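Long-range contacts in metallo-beta-lactamase (Simiduia agarivorans, PDB 6MFI), which probably hydrolyses beta-lactam antibiotics with a pair of zinc ions, as a subclass B3 metallo-beta-lactamase: residues 113-123 and 156-164; 100-111 and 125-136. All blocks are in the same frame, centred on the assembly; numbering follows the deposited sequence.

Contact 1 of 2, residues 113-123 and 156-164; sequences IDHVGGMASLQ and ASFPVARVG. With ZN (zinc ion), chain B.
The ring of F158 fills a hollow walled by I113, V116 and G117, just behind the metal-binding motif of the metallo-beta-lactamase fold, whose D114 and H115 hold one zinc ion. Three approaches support the fit. I113 CG1 lies 3.7 Å from CD2 of the F158 ring. V116 CG2 lies 4.1 Å from F158 CZ, and G117 O comes within 3.5 Å of F158 CB. A chi1 of 47° folds the aromatic group over its own backbone toward 113-117, while V139 of helix 134-142 also touches it. The I113 and F158 side chains run antiparallel alongside each other, and the extended chain of I113 carries CD1 on to A156 CB at 3.7 Å. Further along, the CA atoms of A120 and A161 are 4.5 Å apart. Here A120 CB is the bump: it presses into the 159-161 backbone, 3.2 Å from V160 O, with P159 CB and A161 CB flanking it. Two waters bridge the segments. One joins backbone to backbone, donating to G117 O and P159 O and accepting from A120 N; the second accepts from R162 N. Q123 NE2 is bonded to A128 O, while Q123 OE1 accepts from that second water, whose oxygen lies 2.6 Å from OE1.

Contact 2 of 2, residues 100-111 and 125-136; sequences LSDVKILLHSHE and LSGATLYASPAA. With ZN (zinc ion), chain C.
T129 N donates to K104 O at 3.2 Å, the first of three backbone bonds joining the neighbouring parallel strands 103-107 and 129-132. L106 then uses both its polar atoms: its N donates to T129 O, and its O accepts from Y131 N at 3.0 Å. The three bonds differ in approach. T129 N stands 44° out of the K104 carbonyl plane, L106 N is tilted less steeply from that of T129, and Y131 N arrives almost head-on to L106 O, with a C=O...N angle of 169°. I105 CA adds a CA-H...O contact to T129 O. This pairing belongs to the seven-stranded sheet of the alpha-beta/beta-alpha metallo-beta-lactamase fold, and beyond its C-terminal end strand 103-107 leads into the loop bearing H110, one of the zinc ligands. Where the strands part, a water takes over, donating to Y131 O and accepting from H108 N. Next comes H108, whose NE2 accepts from S133 N at 3.3 Å, with the donor only 5° out of the ring plane; ND1 donates to S109 O, and the two bonds together favour this ring orientation, though the one from ND1 is weak. S133 OG caps the following helix through a weak bond from A136 N and is also hydrogen-bonded to G191 O. E111, packed against A136, has its carboxylate oxygens bonded to G191 N and T189 OG1. At the other end, S126 OG accepts from A128 N in an ST turn and is also hydrogen-bonded to L122 O, while K104 NZ donates to S101 O. Apolar contacts accompany these bonds: A128 CB abuts L106 CG at 3.8 Å, and I105 CG2 approaches CD1 of the Y131 ring at 3.7 Å. H110 NE2 binds zinc at 2.2 Å, its ND1 bonded to D212 OD1.

How the contacts relate
The two contacts lie with centres about 9 Å apart on the same side of the chain's centre, and their segments alternate along the chain: 100-111, 113-123, 125-136, then 156-164. Helix 119-126 serves both, leading from contact 1 into contact 2. In the seven-stranded sheet, strands 103-107, 129-132 and 163-166 are successive parallel neighbours, so contact 2 joins the first two and contact 1 packs the chain approaching the third against the preceding helices. A probable hydrogen bond from G164 N to L130 O (2.8 Å) connects them. The zinc ligands H110, from contact 2, and D114 and H115, from contact 1, bind different ions bridged by one shared water, consistent with a binuclear hydrolase centre.

Contact 1 of 2, residues 113-123 and 156-164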
loop_
_atom_site.group_PDB
_atom_site.type_symbol
_atom_site.label_atom_id
_atom_site.label_comp_id
_atom_site.label_asym_id
_atom_site.label_seq_id
_atom_site.Cartn_x
_atom_site.Cartn_y
_atom_site.Cartn_z
ATOM N N ILE A 113 4.714 5.252 -9.316
ATOM C CA ILE A 113 3.695 6.163 -9.837
ATOM C C ILE A 113 2.301 5.556 -9.740
ATOM O O ILE A 113 1.311 6.281 -9.590
ATOM C CB ILE A 113 4.037 6.566 -11.287
ATOM C CG1 ILE A 113 3.032 7.594 -11.815
ATOM C CG2 ILE A 113 4.088 5.343 -12.191
ATOM C CD1 ILE A 113 3.265 8.000 -13.254
ATOM N N ASP A 114 2.191 4.227 -9.812
ATOM C CA ASP A 114 0.874 3.606 -9.757
ATOM C C ASP A 114 0.276 3.606 -8.357
ATOM O O ASP A 114 -0.885 3.215 -8.201
ATOM C CB ASP A 114 0.935 2.175 -10.295
ATOM C CG ASP A 114 1.986 1.333 -9.602
ATOM O OD1 ASP A 114 3.108 1.836 -9.391
ATOM O OD2 ASP A 114 1.688 0.166 -9.273
ATOM N N HIS A 115 1.025 4.036 -7.344
ATOM C CA HIS A 115 0.531 4.070 -5.974
ATOM C C HIS A 115 0.545 5.455 -5.344
ATOM O O HIS A 115 -0.289 5.725 -4.479
ATOM C CB HIS A 115 1.347 3.118 -5.088
ATOM C CG HIS A 115 1.356 1.702 -5.573
ATOM N ND1 HIS A 115 0.216 0.929 -5.638
ATOM C CD2 HIS A 115 2.364 0.922 -6.025
ATOM C CE1 HIS A 115 0.524 -0.267 -6.106
ATOM N NE2 HIS A 115 1.822 -0.298 -6.347
ATOM N N VAL A 116 1.462 6.334 -5.748
ATOM C CA VAL A 116 1.573 7.656 -5.141
ATOM C C VAL A 116 1.556 8.729 -6.222
ATOM O O VAL A 116 1.882 9.892 -5.958
ATOM C CB VAL A 116 2.845 7.768 -4.281
ATOM C CG1 VAL A 116 2.801 6.777 -3.129
ATOM C CG2 VAL A 116 4.082 7.543 -5.136
ATOM N N GLY A 117 1.172 8.348 -7.441
ATOM C CA GLY A 117 1.181 9.302 -8.539
ATOM C C GLY A 117 0.228 10.463 -8.324
ATOM O O GLY A 117 0.516 11.597 -8.717
ATOM N N GLY A 118 -0.915 10.200 -7.698
ATOM C CA GLY A 118 -1.890 11.242 -7.444
ATOM C C GLY A 118 -1.889 11.728 -6.011
ATOM O O GLY A 118 -2.894 12.257 -5.528
ATOM N N MET A 119 -0.760 11.555 -5.320
ATOM C CA MET A 119 -0.681 11.957 -3.920
ATOM C C MET A 119 -0.790 13.470 -3.769
ATOM O O MET A 119 -1.416 13.960 -2.822
ATOM C CB MET A 119 0.621 11.446 -3.304
ATOM C CG MET A 119 0.612 11.365 -1.786
ATOM S SD MET A 119 -0.767 10.399 -1.144
ATOM C CE MET A 119 0.003 8.790 -0.965
ATOM N N ALA A 120 -0.195 14.226 -4.695
ATOM C CA ALA A 120 -0.232 15.681 -4.598
ATOM C C ALA A 120 -1.652 16.211 -4.752
ATOM O O ALA A 120 -2.028 17.193 -4.099
ATOM C CB ALA A 120 0.688 16.303 -5.646
ATOM N N SER A 121 -2.455 15.577 -5.610
ATOM C CA SER A 121 -3.834 16.018 -5.794
ATOM C C SER A 121 -4.669 15.757 -4.546
ATOM O O SER A 121 -5.482 16.599 -4.148
ATOM C CB SER A 121 -4.448 15.326 -7.009
ATOM O OG SER A 121 -3.765 15.682 -8.199
ATOM N N LEU A 122 -4.482 14.595 -3.916
ATOM C CA LEU A 122 -5.227 14.290 -2.698
ATOM C C LEU A 122 -4.765 15.161 -1.537
ATOM O O LEU A 122 -5.574 15.562 -0.694
ATOM C CB LEU A 122 -5.080 12.809 -2.351
ATOM C CG LEU A 122 -5.784 11.823 -3.283
ATOM C CD1 LEU A 122 -5.703 10.411 -2.727
ATOM C CD2 LEU A 122 -7.231 12.233 -3.503
ATOM N N GLN A 123 -3.466 15.465 -1.480
ATOM C CA GLN A 123 -2.953 16.333 -0.424
ATOM C C GLN A 123 -3.463 17.759 -0.586
ATOM O O GLN A 123 -3.749 18.438 0.408
ATOM C CB GLN A 123 -1.424 16.303 -0.424
ATOM C CG GLN A 123 -0.777 16.915 0.808
ATOM C CD GLN A 123 -0.584 18.417 0.691
ATOM O OE1 GLN A 123 -0.510 18.960 -0.411
ATOM N NE2 GLN A 123 -0.503 19.093 1.831
ATOM N N ALA A 156 8.224 7.093 -15.466
ATOM C CA ALA A 156 7.220 8.142 -15.609
ATOM C C ALA A 156 7.186 9.038 -14.377
ATOM O O ALA A 156 7.213 8.556 -13.245
ATOM C CB ALA A 156 5.850 7.534 -15.861
ATOM N N SER A 157 7.126 10.346 -14.606
ATOM C CA SER A 157 7.079 11.317 -13.525
ATOM C C SER A 157 5.635 11.642 -13.156
ATOM O O SER A 157 4.703 11.432 -13.936
ATOM C CB SER A 157 7.820 12.596 -13.918
ATOM O OG SER A 157 7.177 13.245 -15.001
ATOM N N PHE A 158 5.462 12.158 -11.948
ATOM C CA PHE A 158 4.166 12.551 -11.423
ATOM C C PHE A 158 4.334 13.854 -10.658
ATOM O O PHE A 158 5.452 14.210 -10.271
ATOM C CB PHE A 158 3.568 11.459 -10.523
ATOM C CG PHE A 158 4.530 10.901 -9.513
ATOM C CD1 PHE A 158 4.674 11.494 -8.270
ATOM C CD2 PHE A 158 5.278 9.771 -9.801
ATOM C CE1 PHE A 158 5.553 10.978 -7.338
ATOM C CE2 PHE A 158 6.159 9.250 -8.872
ATOM C CZ PHE A 158 6.297 9.856 -7.639
ATOM N N PRO A 159 3.246 14.601 -10.447
ATOM C CA PRO A 159 3.363 15.891 -9.752
ATOM C C PRO A 159 3.994 15.745 -8.375
ATOM O O PRO A 159 3.729 14.787 -7.645
ATOM C CB PRO A 159 1.912 16.373 -9.656
ATOM C CG PRO A 159 1.228 15.721 -10.804
ATOM C CD PRO A 159 1.880 14.377 -10.958
ATOM N N VAL A 160 4.843 16.715 -8.027
ATOM C CA VAL A 160 5.543 16.674 -6.750
ATOM C C VAL A 160 4.564 16.940 -5.612
ATOM O O VAL A 160 3.587 17.689 -5.756
ATOM C CB VAL A 160 6.711 17.679 -6.733
ATOM C CG1 VAL A 160 7.594 17.487 -7.957
ATOM C CG2 VAL A 160 6.196 19.111 -6.666
ATOM N N ALA A 161 4.821 16.311 -4.470
ATOM C CA ALA A 161 3.967 16.422 -3.299
ATOM C C ALA A 161 4.745 17.036 -2.143
ATOM O O ALA A 161 5.979 17.075 -2.144
ATOM C CB ALA A 161 3.404 15.055 -2.889
ATOM N N ARG A 162 4.002 17.516 -1.148
ATOM C CA ARG A 162 4.575 18.161 0.029
ATOM C C ARG A 162 4.602 17.156 1.175
ATOM O O ARG A 162 3.551 16.775 1.702
ATOM C CB ARG A 162 3.774 19.404 0.410
ATOM C CG ARG A 162 3.698 20.454 -0.684
ATOM C CD ARG A 162 2.608 21.472 -0.391
ATOM N NE ARG A 162 2.892 22.245 0.815
ATOM C CZ ARG A 162 2.033 23.083 1.384
ATOM N NH1 ARG A 162 0.827 23.258 0.860
ATOM N NH2 ARG A 162 2.377 23.748 2.478
ATOM N N VAL A 163 5.801 16.733 1.560
ATOM C CA VAL A 163 5.983 15.802 2.668
ATOM C C VAL A 163 6.199 16.601 3.945
ATOM O O VAL A 163 7.093 17.454 4.013
ATOM C CB VAL A 163 7.163 14.854 2.400
ATOM C CG1 VAL A 163 7.426 13.975 3.613
ATOM C CG2 VAL A 163 6.891 14.005 1.168
ATOM N N GLY A 164 5.382 16.326 4.959
ATOM C CA GLY A 164 5.443 17.076 6.199
ATOM C C GLY A 164 6.150 16.358 7.330
ATOM O O GLY A 164 6.477 16.971 8.350
HETATM ZN ZN ZN B . 2.643 -1.243 -8.168
HETATM O O HOH W 1 4.468 -0.892 -8.868
HETATM O O HOH W 2 1.348 13.371 -7.062
HETATM O O HOH W 3 1.166 17.603 -1.854
#

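Contact 2 of 2, residues 100-111 and 125-136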
loop_
_atom_site.group_PDB
_atom_site.type_symbol
_atom_site.label_atom_id
_atom_site.label_comp_id
_atom_site.label_asym_id
_atom_site.label_seq_id
_atom_site.Cartn_x
_atom_site.Cartn_y
_atom_site.Cartn_z
ATOM N N LEU A 100 -13.490 14.494 2.582
ATOM C CA LEU A 100 -12.085 14.465 2.190
ATOM C C LEU A 100 -11.241 15.353 3.095
ATOM O O LEU A 100 -10.099 15.010 3.420
ATOM C CB LEU A 100 -11.934 14.890 0.729
ATOM C CG LEU A 100 -10.509 14.790 0.177
ATOM C CD1 LEU A 100 -10.082 13.336 0.055
ATOM C CD2 LEU A 100 -10.380 15.505 -1.160
ATOM N N SER A 101 -11.788 16.496 3.517
ATOM C CA SER A 101 -11.068 17.374 4.429
ATOM C C SER A 101 -10.846 16.734 5.793
ATOM O O SER A 101 -9.966 17.180 6.537
ATOM C CB SER A 101 -11.816 18.698 4.589
ATOM O OG SER A 101 -13.145 18.480 5.028
ATOM N N ASP A 102 -11.624 15.707 6.138
ATOM C CA ASP A 102 -11.397 14.964 7.371
ATOM C C ASP A 102 -10.218 14.006 7.271
ATOM O O ASP A 102 -9.775 13.486 8.301
ATOM C CB ASP A 102 -12.659 14.193 7.765
ATOM C CG ASP A 102 -13.739 15.097 8.322
ATOM O OD1 ASP A 102 -13.413 16.234 8.723
ATOM O OD2 ASP A 102 -14.913 14.670 8.362
ATOM N N VAL A 103 -9.705 13.756 6.069
ATOM C CA VAL A 103 -8.471 12.992 5.912
ATOM C C VAL A 103 -7.317 13.883 6.361
ATOM O O VAL A 103 -6.978 14.859 5.686
ATOM C CB VAL A 103 -8.279 12.515 4.468
ATOM C CG1 VAL A 103 -7.004 11.696 4.347
ATOM C CG2 VAL A 103 -9.484 11.707 4.012
ATOM N N LYS A 104 -6.717 13.557 7.505
ATOM C CA LYS A 104 -5.678 14.392 8.090
ATOM C C LYS A 104 -4.268 13.883 7.837
ATOM O O LYS A 104 -3.317 14.664 7.957
ATOM C CB LYS A 104 -5.893 14.521 9.604
ATOM C CG LYS A 104 -7.297 14.939 10.004
ATOM C CD LYS A 104 -7.676 16.276 9.390
ATOM C CE LYS A 104 -9.075 16.698 9.810
ATOM N NZ LYS A 104 -9.486 17.980 9.175
ATOM N N ILE A 105 -4.101 12.607 7.495
ATOM C CA ILE A 105 -2.781 12.007 7.332
ATOM C C ILE A 105 -2.779 11.157 6.070
ATOM O O ILE A 105 -3.704 10.372 5.841
ATOM C CB ILE A 105 -2.387 11.158 8.559
ATOM C CG1 ILE A 105 -2.207 12.049 9.789
ATOM C CG2 ILE A 105 -1.116 10.369 8.284
ATOM C CD1 ILE A 105 -1.819 11.297 11.041
ATOM N N LEU A 106 -1.742 11.318 5.252
ATOM C CA LEU A 106 -1.538 10.514 4.054
ATOM C C LEU A 106 -0.303 9.644 4.236
ATOM O O LEU A 106 0.767 10.145 4.601
ATOM C CB LEU A 106 -1.380 11.400 2.816
ATOM C CG LEU A 106 -2.609 12.172 2.337
ATOM C CD1 LEU A 106 -2.220 13.152 1.245
ATOM C CD2 LEU A 106 -3.688 11.220 1.842
ATOM N N LEU A 107 -0.452 8.347 3.986
ATOM C CA LEU A 107 0.646 7.395 4.040
ATOM C C LEU A 107 0.817 6.740 2.675
ATOM O O LEU A 107 0.015 6.937 1.759
ATOM C CB LEU A 107 0.409 6.332 5.120
ATOM C CG LEU A 107 0.117 6.851 6.530
ATOM C CD1 LEU A 107 -0.131 5.694 7.488
ATOM C CD2 LEU A 107 1.253 7.733 7.025
ATOM N N HIS A 108 1.879 5.947 2.545
ATOM C CA HIS A 108 2.215 5.327 1.273
ATOM C C HIS A 108 2.740 3.919 1.501
ATOM O O HIS A 108 3.268 3.598 2.570
ATOM C CB HIS A 108 3.264 6.146 0.506
ATOM C CG HIS A 108 4.623 6.129 1.138
ATOM N ND1 HIS A 108 5.480 5.054 1.035
ATOM C CD2 HIS A 108 5.273 7.057 1.879
ATOM C CE1 HIS A 108 6.596 5.318 1.690
ATOM N NE2 HIS A 108 6.497 6.528 2.210
ATOM N N SER A 109 2.593 3.081 0.477
ATOM C CA SER A 109 3.243 1.778 0.455
ATOM C C SER A 109 4.664 1.939 -0.067
ATOM O O SER A 109 5.625 1.888 0.708
ATOM C CB SER A 109 2.455 0.792 -0.408
ATOM O OG SER A 109 2.260 1.301 -1.716
ATOM N N HIS A 110 4.808 2.140 -1.376
ATOM C CA HIS A 110 6.099 2.460 -1.966
ATOM C C HIS A 110 5.911 3.529 -3.034
ATOM O O HIS A 110 4.803 3.766 -3.521
ATOM C CB HIS A 110 6.793 1.217 -2.541
ATOM C CG HIS A 110 6.050 0.559 -3.659
ATOM N ND1 HIS A 110 5.227 -0.529 -3.466
ATOM C CD2 HIS A 110 6.024 0.818 -4.988
ATOM C CE1 HIS A 110 4.717 -0.904 -4.626
ATOM N NE2 HIS A 110 5.185 -0.103 -5.566
ATOM N N GLU A 111 7.022 4.169 -3.395
ATOM C CA GLU A 111 7.026 5.418 -4.157
ATOM C C GLU A 111 6.956 5.212 -5.664
ATOM O O GLU A 111 7.633 5.917 -6.418
ATOM C CB GLU A 111 8.263 6.230 -3.782
ATOM C CG GLU A 111 9.585 5.494 -3.981
ATOM C CD GLU A 111 9.992 4.647 -2.788
ATOM O OE1 GLU A 111 11.209 4.502 -2.553
ATOM O OE2 GLU A 111 9.098 4.124 -2.087
ATOM N N LEU A 125 -6.319 18.820 -2.114
ATOM C CA LEU A 125 -7.758 18.958 -1.933
ATOM C C LEU A 125 -8.214 18.596 -0.525
ATOM O O LEU A 125 -9.273 19.063 -0.092
ATOM C CB LEU A 125 -8.493 18.098 -2.963
ATOM C CG LEU A 125 -8.178 18.458 -4.416
ATOM C CD1 LEU A 125 -8.716 17.409 -5.372
ATOM C CD2 LEU A 125 -8.730 19.832 -4.761
ATOM N N SER A 126 -7.443 17.786 0.198
ATOM C CA SER A 126 -7.783 17.422 1.567
ATOM C C SER A 126 -7.053 18.255 2.607
ATOM O O SER A 126 -7.559 18.414 3.723
ATOM C CB SER A 126 -7.476 15.941 1.817
ATOM O OG SER A 126 -6.080 15.703 1.821
ATOM N N GLY A 127 -5.883 18.792 2.270
ATOM C CA GLY A 127 -5.076 19.505 3.237
ATOM C C GLY A 127 -4.341 18.625 4.220
ATOM O O GLY A 127 -3.825 19.136 5.219
ATOM N N ALA A 128 -4.278 17.320 3.970
ATOM C CA ALA A 128 -3.617 16.405 4.886
ATOM C C ALA A 128 -2.103 16.585 4.833
ATOM O O ALA A 128 -1.540 17.080 3.853
ATOM C CB ALA A 128 -3.981 14.959 4.550
ATOM N N THR A 129 -1.442 16.177 5.912
ATOM C CA THR A 129 0.013 16.145 5.948
ATOM C C THR A 129 0.485 14.768 5.503
ATOM O O THR A 129 -0.022 13.746 5.976
ATOM C CB THR A 129 0.546 16.469 7.345
ATOM O OG1 THR A 129 1.582 15.542 7.691
ATOM C CG2 THR A 129 -0.564 16.390 8.375
ATOM N N LEU A 130 1.447 14.746 4.587
ATOM C CA LEU A 130 1.924 13.512 3.979
ATOM C C LEU A 130 3.186 13.049 4.693
ATOM O O LEU A 130 4.181 13.780 4.740
ATOM C CB LEU A 130 2.184 13.721 2.488
ATOM C CG LEU A 130 2.938 12.635 1.724
ATOM C CD1 LEU A 130 2.192 11.312 1.778
ATOM C CD2 LEU A 130 3.136 13.084 0.289
ATOM N N TYR A 131 3.138 11.844 5.252
ATOM C CA TYR A 131 4.283 11.228 5.905
ATOM C C TYR A 131 4.908 10.201 4.972
ATOM O O TYR A 131 4.201 9.428 4.320
ATOM C CB TYR A 131 3.873 10.557 7.218
ATOM C CG TYR A 131 3.450 11.518 8.306
ATOM C CD1 TYR A 131 2.154 12.017 8.354
ATOM C CD2 TYR A 131 4.344 11.924 9.289
ATOM C CE1 TYR A 131 1.761 12.891 9.347
ATOM C CE2 TYR A 131 3.960 12.801 10.287
ATOM C CZ TYR A 131 2.667 13.281 10.311
ATOM O OH TYR A 131 2.276 14.154 11.300
ATOM N N ALA A 132 6.238 10.194 4.910
ATOM C CA ALA A 132 6.937 9.316 3.986
ATOM C C ALA A 132 8.305 8.958 4.544
ATOM O O ALA A 132 8.918 9.739 5.273
ATOM C CB ALA A 132 7.088 9.963 2.604
ATOM N N SER A 133 8.775 7.762 4.187
ATOM C CA SER A 133 10.131 7.363 4.516
ATOM C C SER A 133 11.125 8.269 3.790
ATOM O O SER A 133 10.783 8.898 2.785
ATOM C CB SER A 133 10.358 5.900 4.134
ATOM O OG SER A 133 10.187 5.704 2.742
ATOM N N PRO A 134 12.361 8.364 4.295
ATOM C CA PRO A 134 13.345 9.256 3.654
ATOM C C PRO A 134 13.554 8.992 2.170
ATOM O O PRO A 134 13.612 9.945 1.385
ATOM C CB PRO A 134 14.621 8.991 4.463
ATOM C CG PRO A 134 14.123 8.602 5.810
ATOM C CD PRO A 134 12.863 7.815 5.568
ATOM N N ALA A 135 13.668 7.726 1.762
ATOM C CA ALA A 135 13.863 7.430 0.346
ATOM C C ALA A 135 12.616 7.760 -0.464
ATOM O O ALA A 135 12.713 8.266 -1.588
ATOM C CB ALA A 135 14.253 5.965 0.160
ATOM N N ALA A 136 11.433 7.483 0.089
ATOM C CA ALA A 136 10.200 7.820 -0.613
ATOM C C ALA A 136 9.991 9.328 -0.662
ATOM O O ALA A 136 9.526 9.861 -1.676
ATOM C CB ALA A 136 9.010 7.131 0.052
HETATM ZN ZN ZN C . 5.939 -0.644 -7.565
HETATM O O HOH W 4 -6.857 17.688 5.998
HETATM O O HOH W 5 4.040 6.804 4.648
HETATM O O HOH W 1 4.468 -0.892 -8.868
#